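Local coordinates for teichoic acid biosynthesis protein F (Staphylococcus epidermidis, PDB 3L7I) that takes part in teichoic acid biosynthesis and contains a glycosyltransferase-like GT-B-type part of two domains, each built round a parallel sheet, at residues N512-N517 / D608-F613; T530-P535 / F613-C618; T438-W443 / G711-K716; I579-H584 / N589-S594. All blocks are in the same frame, centred on the assembly; numbering follows the deposited sequence.

Interactions 1, 2 and 4 belong to the domain built on the six-stranded parallel sheet; interaction 3 lies on the seven-stranded parallel sheet of the other domain. Interactions 1 and 2 share Phe-613 and helix 609-614, and their centres are about 12 Å apart. Interaction 4 uses the end of strand 577-581, its centre about 15 Å from that of interaction 2, with Leu-580 touching both Leu-534 and Ile-615. Interaction 3 is remote from it, about 36 Å between centres. In sequence, segment 438-443 comes first and 711-716 last, enclosing all the others, while the segments of interactions 1 and 2 alternate. Helix 706-721, packing on strand 438-441, returns to the seven-stranded domain, as in GT-B folds.

Interaction 1: residues N512-N517 / D608-F613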
loop_
_atom_site.group_PDB
_atom_site.type_symbol
_atom_site.label_atom_id
_atom_site.label_comp_id
_atom_site.label_asym_id
_atom_site.label_seq_id
_atom_site.Cartn_x
_atom_site.Cartn_y
_atom_site.Cartn_z
ATOM N N ASN A 512 2.995 -23.848 48.047
ATOM C CA ASN A 512 2.843 -24.879 49.065
ATOM C C ASN A 512 3.723 -24.623 50.287
ATOM O O ASN A 512 3.515 -25.234 51.334
ATOM C CB ASN A 512 3.122 -26.271 48.481
ATOM C CG ASN A 512 1.953 -26.823 47.656
ATOM O OD1 ASN A 512 0.844 -26.297 47.697
ATOM N ND2 ASN A 512 2.213 -27.898 46.900
ATOM N N ASP A 513 4.679 -23.702 50.152
ATOM C CA ASP A 513 5.630 -23.372 51.218
ATOM C C ASP A 513 4.935 -23.260 52.577
ATOM O O ASP A 513 5.304 -23.956 53.539
ATOM C CB ASP A 513 6.382 -22.065 50.908
ATOM C CG ASP A 513 7.576 -22.255 49.943
ATOM O OD1 ASP A 513 7.912 -23.417 49.599
ATOM O OD2 ASP A 513 8.183 -21.223 49.537
ATOM N N VAL A 514 3.926 -22.390 52.651
ATOM C CA VAL A 514 3.170 -22.164 53.891
ATOM C C VAL A 514 2.622 -23.452 54.536
ATOM O O VAL A 514 2.472 -23.510 55.754
ATOM C CB VAL A 514 1.983 -21.170 53.678
ATOM C CG1 VAL A 514 2.366 -19.748 54.019
ATOM C CG2 VAL A 514 1.472 -21.269 52.268
ATOM N N LEU A 515 2.290 -24.463 53.730
ATOM C CA LEU A 515 1.744 -25.701 54.279
ATOM C C LEU A 515 2.833 -26.414 55.076
ATOM O O LEU A 515 2.573 -27.119 56.055
ATOM C CB LEU A 515 1.183 -26.592 53.176
ATOM C CG LEU A 515 0.100 -25.956 52.297
ATOM C CD1 LEU A 515 -0.351 -26.940 51.254
ATOM C CD2 LEU A 515 -1.098 -25.473 53.105
ATOM N N VAL A 516 4.072 -26.198 54.666
ATOM C CA VAL A 516 5.202 -26.807 55.350
ATOM C C VAL A 516 5.715 -25.954 56.526
ATOM O O VAL A 516 5.952 -26.476 57.626
ATOM C CB VAL A 516 6.330 -27.090 54.363
ATOM C CG1 VAL A 516 7.627 -27.320 55.104
ATOM C CG2 VAL A 516 5.977 -28.282 53.492
ATOM N N ASN A 517 5.861 -24.647 56.297
ATOM C CA ASN A 517 6.446 -23.736 57.286
ATOM C C ASN A 517 5.512 -23.122 58.341
ATOM O O ASN A 517 5.998 -22.519 59.300
ATOM C CB ASN A 517 7.121 -22.568 56.581
ATOM C CG ASN A 517 8.072 -23.003 55.522
ATOM O OD1 ASN A 517 8.799 -23.982 55.690
ATOM N ND2 ASN A 517 8.084 -22.273 54.407
ATOM N N ASP A 608 -6.623 -16.702 48.585
ATOM C CA ASP A 608 -5.535 -17.647 48.819
ATOM C C ASP A 608 -5.955 -19.056 49.324
ATOM O O ASP A 608 -6.445 -19.246 50.443
ATOM C CB ASP A 608 -4.506 -16.992 49.748
ATOM C CG ASP A 608 -3.192 -17.717 49.757
ATOM O OD1 ASP A 608 -2.159 -17.062 49.494
ATOM O OD2 ASP A 608 -3.201 -18.946 50.018
ATOM N N VAL A 609 -5.723 -20.052 48.490
ATOM C CA VAL A 609 -6.290 -21.349 48.747
ATOM C C VAL A 609 -5.461 -22.156 49.752
ATOM O O VAL A 609 -5.986 -23.075 50.414
ATOM C CB VAL A 609 -6.479 -22.123 47.428
ATOM C CG1 VAL A 609 -5.177 -22.756 47.003
ATOM C CG2 VAL A 609 -7.533 -23.186 47.602
ATOM N N SER A 610 -4.179 -21.823 49.875
ATOM C CA SER A 610 -3.301 -22.574 50.775
ATOM C C SER A 610 -3.651 -22.247 52.215
ATOM O O SER A 610 -3.567 -23.090 53.105
ATOM C CB SER A 610 -1.844 -22.223 50.519
ATOM O OG SER A 610 -1.714 -21.631 49.245
ATOM N N GLU A 611 -4.039 -20.999 52.428
ATOM C CA GLU A 611 -4.534 -20.581 53.722
ATOM C C GLU A 611 -5.805 -21.342 54.071
ATOM O O GLU A 611 -5.982 -21.762 55.210
ATOM C CB GLU A 611 -4.761 -19.066 53.757
ATOM C CG GLU A 611 -3.472 -18.275 53.591
ATOM C CD GLU A 611 -3.661 -16.793 53.748
ATOM O OE1 GLU A 611 -4.823 -16.337 53.724
ATOM O OE2 GLU A 611 -2.645 -16.077 53.890
ATOM N N LEU A 612 -6.685 -21.551 53.100
ATOM C CA LEU A 612 -7.877 -22.328 53.389
ATOM C C LEU A 612 -7.506 -23.771 53.808
ATOM O O LEU A 612 -8.126 -24.347 54.717
ATOM C CB LEU A 612 -8.873 -22.285 52.231
ATOM C CG LEU A 612 -9.536 -20.920 52.014
ATOM C CD1 LEU A 612 -10.462 -20.907 50.787
ATOM C CD2 LEU A 612 -10.281 -20.502 53.260
ATOM N N PHE A 613 -6.479 -24.353 53.191
ATOM C CA PHE A 613 -6.065 -25.691 53.622
ATOM C C PHE A 613 -5.583 -25.659 55.060
ATOM O O PHE A 613 -5.987 -26.492 55.873
ATOM C CB PHE A 613 -4.965 -26.291 52.732
ATOM C CG PHE A 613 -5.390 -26.540 51.324
ATOM C CD1 PHE A 613 -6.673 -26.974 51.041
ATOM C CD2 PHE A 613 -4.507 -26.352 50.286
ATOM C CE1 PHE A 613 -7.070 -27.192 49.744
ATOM C CE2 PHE A 613 -4.900 -26.578 48.990
ATOM C CZ PHE A 613 -6.181 -27.001 48.718
#
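Val-514 makes the first touch along segment 512-517, its CG2 methyl lying 3.9 Å from CB of Ser-610. Leu-515 comes next and reaches further: with CG set beside the backbone N, CD2 sits against the backbone, 3.4 Å from Ser-610 O, and against CB of Phe-613 at 4.0 Å. The side chains of Leu-515 and Phe-613 meet at a slant; Leu-515 CD1 also approaches the phenyl ring obliquely. The two short helices, 513-517 and 609-613, run roughly alike in direction, with a crossing angle of -30° and axes 9.5 Å apart at closest. In this GT-B-type protein the second helix leads into strand 618-621 of the six-stranded sheet, so the contact packs one helix of the domain on the helix before that strand. Helix 609-614 starts with an N-cap: Asp-608 OD2 accepts from Glu-611 N at 3.3 Å with an N-H...O angle of 163°, on the anti side and out of the carboxylate plane, and more weakly from Ser-610 N. Farther along, Val-609 O stands over one face of the Phe-613 ring, offset toward its rim. Around the contact, Val-514 also touches Tyr-524, and Phe-613 meets the ring of Tyr-630.

Interaction 2: residues T530-P535 / F613-C618; sequences THLNLP and FLISDC
Ser-616 O, one residue beyond the Ile-615 that touches Leu-532 and Leu-534, accepts two hydrogen bonds, from Tyr-630 OH and Arg-635 NH1. Arg-635 NH1 also binds Leu-614 O, so both flanks of Ile-615 are tied to one guanidinium group. Within the turn itself, Ser-616 N bonds to Phe-613 O at 2.7 Å, closing the end of helix 609-614. From this turn the Ile-615 side chain projects toward segment 530-535. Its CG1 lies between the backbone N and the carbonyl carbon (chi1 70°), and the extended chi2 of 172° carries CD1 outward. That single methyl meets CD1 of Leu-532 at 3.6 Å and CD1 of Leu-534 at 3.8 Å. CD1 of Leu-532 and CD1 of Leu-534 are 4.0 Å from each other, closing a triangle of three methyl groups. Leu-532 slants across Ile-615, whereas Leu-534 and Ile-615 approach tip to tip. Each segment is a helix end leading into the sheet: helix 522-531 precedes strand 539-543, helix 609-614 precedes strand 618-621, and these strands are parallel neighbours in the six-stranded GT-B domain sheet. The first helix ends in a Schellman motif at Asn-533, whose positive phi of 59° turns the chain between the two leucines. Backbones stay apart, the nearest CA pair, Leu-534 and Ile-615, being separated by 10.4 Å.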
loop_
_atom_site.group_PDB
_atom_site.type_symbol
_atom_site.label_atom_id
_atom_site.label_comp_id
_atom_site.label_asym_id
_atom_site.label_seq_id
_atom_site.Cartn_x
_atom_site.Cartn_y
_atom_site.Cartn_z
ATOM N N THR A 530 -10.320 -15.602 61.867
ATOM C CA THR A 530 -11.206 -14.503 62.250
ATOM C C THR A 530 -11.553 -13.628 61.049
ATOM O O THR A 530 -12.583 -12.946 61.053
ATOM C CB THR A 530 -10.683 -13.661 63.450
ATOM O OG1 THR A 530 -9.471 -13.006 63.088
ATOM C CG2 THR A 530 -10.448 -14.548 64.673
ATOM N N HIS A 531 -10.710 -13.671 60.019
ATOM C CA HIS A 531 -11.018 -12.984 58.778
ATOM C C HIS A 531 -12.269 -13.585 58.134
ATOM O O HIS A 531 -13.136 -12.849 57.669
ATOM C CB HIS A 531 -9.835 -13.033 57.820
ATOM C CG HIS A 531 -10.092 -12.351 56.510
ATOM N ND1 HIS A 531 -10.211 -10.981 56.395
ATOM C CD2 HIS A 531 -10.260 -12.853 55.262
ATOM C CE1 HIS A 531 -10.439 -10.668 55.131
ATOM N NE2 HIS A 531 -10.472 -11.784 54.423
ATOM N N LEU A 532 -12.368 -14.915 58.125
ATOM C CA LEU A 532 -13.580 -15.602 57.655
ATOM C C LEU A 532 -14.772 -15.595 58.644
ATOM O O LEU A 532 -15.839 -16.135 58.333
ATOM C CB LEU A 532 -13.258 -17.040 57.252
ATOM C CG LEU A 532 -12.283 -17.212 56.083
ATOM C CD1 LEU A 532 -11.642 -18.594 56.086
ATOM C CD2 LEU A 532 -12.944 -16.924 54.742
ATOM N N ASN A 533 -14.584 -14.985 59.818
ATOM C CA ASN A 533 -15.617 -14.903 60.860
ATOM C C ASN A 533 -16.115 -16.249 61.346
ATOM O O ASN A 533 -17.299 -16.438 61.624
ATOM C CB ASN A 533 -16.783 -14.038 60.403
ATOM C CG ASN A 533 -16.322 -12.699 59.862
ATOM O OD1 ASN A 533 -15.913 -11.809 60.623
ATOM N ND2 ASN A 533 -16.370 -12.550 58.531
ATOM N N LEU A 534 -15.186 -17.181 61.457
ATOM C CA LEU A 534 -15.504 -18.535 61.851
ATOM C C LEU A 534 -15.679 -18.662 63.368
ATOM O O LEU A 534 -14.866 -18.155 64.141
ATOM C CB LEU A 534 -14.404 -19.474 61.360
ATOM C CG LEU A 534 -14.252 -19.490 59.839
ATOM C CD1 LEU A 534 -13.107 -20.379 59.395
ATOM C CD2 LEU A 534 -15.541 -19.968 59.242
ATOM N N PRO A 535 -16.761 -19.326 63.795
ATOM C CA PRO A 535 -16.958 -19.804 65.165
ATOM C C PRO A 535 -15.677 -20.367 65.791
ATOM O O PRO A 535 -14.802 -20.853 65.078
ATOM C CB PRO A 535 -17.979 -20.919 64.975
ATOM C CG PRO A 535 -18.823 -20.425 63.836
ATOM C CD PRO A 535 -17.944 -19.570 62.955
ATOM N N PHE A 613 -6.479 -24.353 53.191
ATOM C CA PHE A 613 -6.065 -25.691 53.622
ATOM C C PHE A 613 -5.583 -25.659 55.060
ATOM O O PHE A 613 -5.987 -26.492 55.873
ATOM C CB PHE A 613 -4.965 -26.291 52.732
ATOM C CG PHE A 613 -5.390 -26.540 51.324
ATOM C CD1 PHE A 613 -6.673 -26.974 51.041
ATOM C CD2 PHE A 613 -4.507 -26.352 50.286
ATOM C CE1 PHE A 613 -7.070 -27.192 49.744
ATOM C CE2 PHE A 613 -4.900 -26.578 48.990
ATOM C CZ PHE A 613 -6.181 -27.001 48.718
ATOM N N LEU A 614 -4.704 -24.703 55.361
ATOM C CA LEU A 614 -4.071 -24.610 56.678
ATOM C C LEU A 614 -5.091 -24.691 57.805
ATOM O O LEU A 614 -4.878 -25.370 58.797
ATOM C CB LEU A 614 -3.281 -23.313 56.811
ATOM C CG LEU A 614 -1.856 -23.332 56.269
ATOM C CD1 LEU A 614 -1.094 -22.146 56.816
ATOM C CD2 LEU A 614 -1.149 -24.626 56.649
ATOM N N ILE A 615 -6.217 -24.009 57.649
ATOM C CA ILE A 615 -7.218 -24.049 58.696
ATOM C C ILE A 615 -8.242 -25.190 58.543
ATOM O O ILE A 615 -9.231 -25.219 59.267
ATOM C CB ILE A 615 -7.945 -22.689 58.845
ATOM C CG1 ILE A 615 -8.844 -22.433 57.635
ATOM C CG2 ILE A 615 -6.946 -21.556 59.106
ATOM C CD1 ILE A 615 -9.754 -21.215 57.778
ATOM N N SER A 616 -8.006 -26.139 57.639
ATOM C CA SER A 616 -8.989 -27.206 57.409
ATOM C C SER A 616 -8.623 -28.519 58.078
ATOM O O SER A 616 -7.526 -29.044 57.856
ATOM C CB SER A 616 -9.169 -27.477 55.921
ATOM O OG SER A 616 -9.788 -26.398 55.256
ATOM N N ASP A 617 -9.555 -29.057 58.867
ATOM C CA ASP A 617 -9.361 -30.332 59.550
ATOM C C ASP A 617 -9.499 -31.523 58.615
ATOM O O ASP A 617 -8.998 -32.599 58.910
ATOM C CB ASP A 617 -10.320 -30.461 60.725
ATOM C CG ASP A 617 -10.028 -29.447 61.820
ATOM O OD1 ASP A 617 -9.017 -29.618 62.560
ATOM O OD2 ASP A 617 -10.807 -28.471 61.935
ATOM N N CYS A 618 -10.185 -31.331 57.495
ATOM C CA CYS A 618 -10.198 -32.324 56.433
ATOM C C CYS A 618 -10.611 -31.666 55.129
ATOM O O CYS A 618 -11.106 -30.540 55.133
ATOM C CB CYS A 618 -11.135 -33.489 56.754
ATOM S SG CYS A 618 -12.904 -33.072 56.841
#

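Interaction 3: residues T438-W443 / G711-K716; sequences TYIQTW and GDLIHK
Ile-440 sets CG1 beside its backbone N (chi1 -63°) and stretches chi2 to -176°, which carries CD1 off the strand toward helix 706-721. On the helix, Ile-714 uses the same pair of settings, while Leu-713 turns CG to the far side from its own N (chi1 178°). Ile-440 CD1 thereby meets CG1 of Ile-714 at 3.8 Å and CD2 of Leu-713 at 4.1 Å, both side chains lying at a slant to it. One methyl is thus wedged against two successive helix residues, with no hydrogen bond between the segments. Just past the strand end, Trp-443 N bonds to Gln-441 OE1 at 2.8 Å, in the carbonyl plane and on a lone pair. Neighbouring strands take part in the same packing: Ile-714 also touches His-420 and Val-422 of strand 418-423, and Leu-713 touches Tyr-481 of strand 481-484. Helix 706-721 therefore spans three adjacent strands, 438-441 in the middle. It follows the last strand of the other domain's sheet, yet packs here on the seven-stranded one, the return of the C-terminal helix to the N-terminal domain of the GT-B part that is characteristic of this fold.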
loop_
_atom_site.group_PDB
_atom_site.type_symbol
_atom_site.label_atom_id
_atom_site.label_comp_id
_atom_site.label_asym_id
_atom_site.label_seq_id
_atom_site.Cartn_x
_atom_site.Cartn_y
_atom_site.Cartn_z
ATOM N N THR A 438 14.745 -15.152 30.447
ATOM C CA THR A 438 14.504 -16.444 31.073
ATOM C C THR A 438 13.038 -16.587 31.488
ATOM O O THR A 438 12.539 -15.784 32.292
ATOM C CB THR A 438 15.383 -16.647 32.305
ATOM O OG1 THR A 438 16.754 -16.501 31.940
ATOM C CG2 THR A 438 15.196 -18.035 32.846
ATOM N N TYR A 439 12.350 -17.600 30.946
ATOM C CA TYR A 439 10.935 -17.822 31.236
ATOM C C TYR A 439 10.789 -18.975 32.245
ATOM O O TYR A 439 11.026 -20.153 31.911
ATOM C CB TYR A 439 10.180 -18.113 29.937
ATOM C CG TYR A 439 8.667 -18.289 30.041
ATOM C CD1 TYR A 439 8.021 -18.419 31.272
ATOM C CD2 TYR A 439 7.888 -18.386 28.880
ATOM C CE1 TYR A 439 6.649 -18.604 31.339
ATOM C CE2 TYR A 439 6.505 -18.572 28.942
ATOM C CZ TYR A 439 5.893 -18.674 30.170
ATOM O OH TYR A 439 4.523 -18.844 30.213
ATOM N N ILE A 440 10.414 -18.636 33.479
ATOM C CA ILE A 440 10.229 -19.644 34.521
ATOM C C ILE A 440 8.763 -20.045 34.646
ATOM O O ILE A 440 7.913 -19.209 34.931
ATOM C CB ILE A 440 10.769 -19.153 35.888
ATOM C CG1 ILE A 440 12.274 -18.917 35.806
ATOM C CG2 ILE A 440 10.518 -20.173 36.961
ATOM C CD1 ILE A 440 12.875 -18.537 37.126
ATOM N N GLN A 441 8.480 -21.323 34.411
ATOM C CA GLN A 441 7.120 -21.859 34.458
ATOM C C GLN A 441 6.918 -22.678 35.718
ATOM O O GLN A 441 7.659 -23.637 35.982
ATOM C CB GLN A 441 6.854 -22.759 33.250
ATOM C CG GLN A 441 5.458 -23.351 33.212
ATOM C CD GLN A 441 4.348 -22.294 33.284
ATOM O OE1 GLN A 441 3.585 -22.267 34.238
ATOM N NE2 GLN A 441 4.260 -21.430 32.278
ATOM N N THR A 442 5.918 -22.314 36.508
ATOM C CA THR A 442 5.754 -22.976 37.783
ATOM C C THR A 442 4.716 -24.035 37.611
ATOM O O THR A 442 4.646 -24.983 38.392
ATOM C CB THR A 442 5.272 -21.994 38.810
ATOM O OG1 THR A 442 3.947 -21.577 38.462
ATOM C CG2 THR A 442 6.166 -20.776 38.809
ATOM N N TRP A 443 3.926 -23.868 36.550
ATOM C CA TRP A 443 2.633 -24.554 36.374
ATOM C C TRP A 443 1.809 -24.471 37.666
ATOM O O TRP A 443 2.169 -23.738 38.584
ATOM C CB TRP A 443 2.794 -26.002 35.868
ATOM C CG TRP A 443 1.541 -26.547 35.236
ATOM C CD1 TRP A 443 0.812 -27.604 35.659
ATOM C CD2 TRP A 443 0.869 -26.031 34.079
ATOM N NE1 TRP A 443 -0.273 -27.788 34.838
ATOM C CE2 TRP A 443 -0.264 -26.834 33.865
ATOM C CE3 TRP A 443 1.116 -24.964 33.206
ATOM C CZ2 TRP A 443 -1.146 -26.612 32.820
ATOM C CZ3 TRP A 443 0.232 -24.745 32.159
ATOM C CH2 TRP A 443 -0.882 -25.570 31.975
ATOM N N GLY A 711 13.534 -17.624 43.812
ATOM C CA GLY A 711 14.058 -16.295 44.057
ATOM C C GLY A 711 15.584 -16.211 43.971
ATOM O O GLY A 711 16.133 -15.247 43.435
ATOM N N ASP A 712 16.279 -17.208 44.514
ATOM C CA ASP A 712 17.740 -17.199 44.478
ATOM C C ASP A 712 18.223 -17.540 43.074
ATOM O O ASP A 712 19.286 -17.079 42.647
ATOM C CB ASP A 712 18.345 -18.182 45.496
ATOM C CG ASP A 712 18.153 -17.736 46.952
ATOM O OD1 ASP A 712 17.713 -16.583 47.182
ATOM O OD2 ASP A 712 18.439 -18.550 47.868
ATOM N N LEU A 713 17.451 -18.355 42.349
ATOM C CA LEU A 713 17.847 -18.718 40.985
ATOM C C LEU A 713 17.853 -17.471 40.127
ATOM O O LEU A 713 18.779 -17.262 39.348
ATOM C CB LEU A 713 16.920 -19.763 40.365
ATOM C CG LEU A 713 17.286 -20.113 38.924
ATOM C CD1 LEU A 713 18.493 -21.003 38.902
ATOM C CD2 LEU A 713 16.140 -20.792 38.245
ATOM N N ILE A 714 16.807 -16.655 40.285
ATOM C CA ILE A 714 16.674 -15.404 39.535
ATOM C C ILE A 714 17.792 -14.456 39.921
ATOM O O ILE A 714 18.434 -13.852 39.056
ATOM C CB ILE A 714 15.289 -14.714 39.731
ATOM C CG1 ILE A 714 14.188 -15.580 39.128
ATOM C CG2 ILE A 714 15.260 -13.365 39.049
ATOM C CD1 ILE A 714 12.825 -15.054 39.388
ATOM N N HIS A 715 18.043 -14.344 41.220
ATOM C CA HIS A 715 19.116 -13.487 41.697
ATOM C C HIS A 715 20.467 -13.882 41.102
ATOM O O HIS A 715 21.247 -13.016 40.734
ATOM C CB HIS A 715 19.177 -13.480 43.227
ATOM C CG HIS A 715 20.373 -12.768 43.777
ATOM N ND1 HIS A 715 20.447 -11.393 43.863
ATOM C CD2 HIS A 715 21.547 -13.239 44.261
ATOM C CE1 HIS A 715 21.612 -11.051 44.382
ATOM N NE2 HIS A 715 22.299 -12.152 44.631
ATOM N N LYS A 716 20.733 -15.181 40.996
ATOM C CA LYS A 716 22.011 -15.648 40.471
ATOM C C LYS A 716 22.096 -15.419 38.967
ATOM O O LYS A 716 23.182 -15.259 38.424
ATOM C CB LYS A 716 22.235 -17.130 40.795
ATOM C CG LYS A 716 23.567 -17.708 40.289
ATOM C CD LYS A 716 23.563 -19.241 40.316
ATOM C CE LYS A 716 24.949 -19.820 40.603
ATOM N NZ LYS A 716 25.850 -19.800 39.419
#

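Interaction 4: residues I579-H584 / N589-S594; sequences ILLRMH and NALDLS
Leu-581 points its CB toward Leu-591 and Leu-593 of segment 589-594. Beside that CB, on the same face of the chain, lies CG of Met-583, 4.2 Å from it. CG, placed beside the backbone N by a chi1 of -51°, carries the two methyls. CD2 turns back along the strand, 4.0 Å from CD1 of Ile-579. CD1 reaches across: it lies 3.6 Å from CD1 of Leu-591 and 3.9 Å from CD1 of Leu-593, with CD2 of Leu-593 also close, at 4.1 Å. Leu-591 crosses Leu-581 at about a right angle, whereas Leu-593 comes at it tip to tip. Segment 589-594 belongs to the connection that leaves strand 577-581, passes through the short helix 585-588 and returns to the parallel neighbour 600-602. The helix start is capped by His-584 ND1, bonded to Leu-586 N. On the sheet side, Leu-581 has backbone bonds with Ile-601, and its side chain also touches Leu-562 and Tyr-543. Across the two segments every touching pair is methyl against methyl and no hydrogen bond is found, so what joins loop and strand end here is non-directional apolar packing, which probably constrains distance more than orientation.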
loop_
_atom_site.group_PDB
_atom_site.type_symbol
_atom_site.label_atom_id
_atom_site.label_comp_id
_atom_site.label_asym_id
_atom_site.label_seq_id
_atom_site.Cartn_x
_atom_site.Cartn_y
_atom_site.Cartn_z
ATOM N N ILE A 579 -18.511 -25.791 57.617
ATOM C CA ILE A 579 -18.026 -26.294 56.323
ATOM C C ILE A 579 -17.721 -25.192 55.287
ATOM O O ILE A 579 -18.580 -24.344 54.999
ATOM C CB ILE A 579 -18.990 -27.347 55.736
ATOM C CG1 ILE A 579 -18.398 -27.982 54.495
ATOM C CG2 ILE A 579 -20.361 -26.746 55.431
ATOM C CD1 ILE A 579 -19.361 -29.010 53.886
ATOM N N LEU A 580 -16.499 -25.182 54.750
ATOM C CA LEU A 580 -16.134 -24.169 53.746
ATOM C C LEU A 580 -16.410 -24.667 52.335
ATOM O O LEU A 580 -15.858 -25.694 51.922
ATOM C CB LEU A 580 -14.666 -23.767 53.873
ATOM C CG LEU A 580 -14.190 -23.402 55.275
ATOM C CD1 LEU A 580 -12.770 -22.876 55.288
ATOM C CD2 LEU A 580 -15.148 -22.388 55.859
ATOM N N LEU A 581 -17.267 -23.958 51.602
ATOM C CA LEU A 581 -17.609 -24.356 50.241
ATOM C C LEU A 581 -16.775 -23.577 49.216
ATOM O O LEU A 581 -16.956 -22.359 49.039
ATOM C CB LEU A 581 -19.100 -24.142 49.963
ATOM C CG LEU A 581 -20.108 -24.707 50.958
ATOM C CD1 LEU A 581 -21.530 -24.364 50.549
ATOM C CD2 LEU A 581 -19.965 -26.218 51.130
ATOM N N ARG A 582 -15.864 -24.275 48.543
ATOM C CA ARG A 582 -15.064 -23.667 47.497
ATOM C C ARG A 582 -15.530 -24.134 46.129
ATOM O O ARG A 582 -15.097 -25.174 45.641
ATOM C CB ARG A 582 -13.588 -24.002 47.701
ATOM C CG ARG A 582 -12.703 -23.555 46.541
ATOM C CD ARG A 582 -11.384 -22.957 47.003
ATOM N NE ARG A 582 -11.496 -21.515 47.090
ATOM C CZ ARG A 582 -10.693 -20.665 46.464
ATOM N NH1 ARG A 582 -9.674 -21.106 45.730
ATOM N NH2 ARG A 582 -10.894 -19.362 46.603
ATOM N N MET A 583 -16.390 -23.349 45.502
ATOM C CA MET A 583 -17.024 -23.736 44.245
ATOM C C MET A 583 -16.539 -22.924 43.055
ATOM O O MET A 583 -15.976 -21.854 43.226
ATOM C CB MET A 583 -18.528 -23.513 44.372
ATOM C CG MET A 583 -19.032 -23.705 45.785
ATOM S SD MET A 583 -19.094 -25.466 46.109
ATOM C CE MET A 583 -20.587 -25.870 45.196
ATOM N N HIS A 584 -16.786 -23.429 41.849
ATOM C CA HIS A 584 -16.558 -22.650 40.635
ATOM C C HIS A 584 -17.297 -21.334 40.812
ATOM O O HIS A 584 -18.292 -21.275 41.535
ATOM C CB HIS A 584 -17.087 -23.385 39.390
ATOM C CG HIS A 584 -16.803 -22.682 38.089
ATOM N ND1 HIS A 584 -17.674 -21.775 37.524
ATOM C CD2 HIS A 584 -15.747 -22.770 37.242
ATOM C CE1 HIS A 584 -17.165 -21.329 36.388
ATOM N NE2 HIS A 584 -16.000 -21.918 36.194
ATOM N N ASN A 589 -21.940 -17.828 42.912
ATOM C CA ASN A 589 -22.967 -16.796 42.917
ATOM C C ASN A 589 -24.347 -17.252 42.436
ATOM O O ASN A 589 -25.134 -16.453 41.952
ATOM C CB ASN A 589 -22.499 -15.458 42.289
ATOM C CG ASN A 589 -21.898 -15.611 40.903
ATOM O OD1 ASN A 589 -21.327 -16.642 40.575
ATOM N ND2 ASN A 589 -22.005 -14.564 40.089
ATOM N N ALA A 590 -24.635 -18.539 42.609
ATOM C CA ALA A 590 -25.968 -19.084 42.361
ATOM C C ALA A 590 -26.486 -19.793 43.608
ATOM O O ALA A 590 -27.690 -19.896 43.823
ATOM C CB ALA A 590 -25.945 -20.043 41.187
ATOM N N LEU A 591 -25.553 -20.298 44.410
ATOM C CA LEU A 591 -25.836 -20.873 45.719
ATOM C C LEU A 591 -26.500 -19.893 46.671
ATOM O O LEU A 591 -25.877 -18.908 47.055
ATOM C CB LEU A 591 -24.511 -21.245 46.380
ATOM C CG LEU A 591 -24.137 -22.697 46.619
ATOM C CD1 LEU A 591 -23.019 -22.762 47.670
ATOM C CD2 LEU A 591 -25.380 -23.468 47.050
ATOM N N ASP A 592 -27.733 -20.165 47.089
ATOM C CA ASP A 592 -28.311 -19.407 48.191
ATOM C C ASP A 592 -28.070 -20.131 49.501
ATOM O O ASP A 592 -28.604 -21.211 49.713
ATOM C CB ASP A 592 -29.808 -19.204 48.001
ATOM C CG ASP A 592 -30.423 -18.338 49.104
ATOM O OD1 ASP A 592 -29.708 -17.452 49.642
ATOM O OD2 ASP A 592 -31.621 -18.543 49.424
ATOM N N LEU A 593 -27.271 -19.532 50.383
ATOM C CA LEU A 593 -26.928 -20.167 51.661
ATOM C C LEU A 593 -27.748 -19.657 52.864
ATOM O O LEU A 593 -27.337 -19.834 54.006
ATOM C CB LEU A 593 -25.425 -20.040 51.963
ATOM C CG LEU A 593 -24.482 -20.861 51.104
ATOM C CD1 LEU A 593 -23.107 -20.957 51.714
ATOM C CD2 LEU A 593 -25.065 -22.239 50.891
ATOM N N SER A 594 -28.894 -19.033 52.615
ATOM C CA SER A 594 -29.772 -18.620 53.702
ATOM C C SER A 594 -30.302 -19.837 54.440
ATOM O O SER A 594 -30.782 -20.778 53.822
ATOM C CB SER A 594 -30.942 -17.842 53.142
ATOM O OG SER A 594 -30.566 -17.249 51.915
#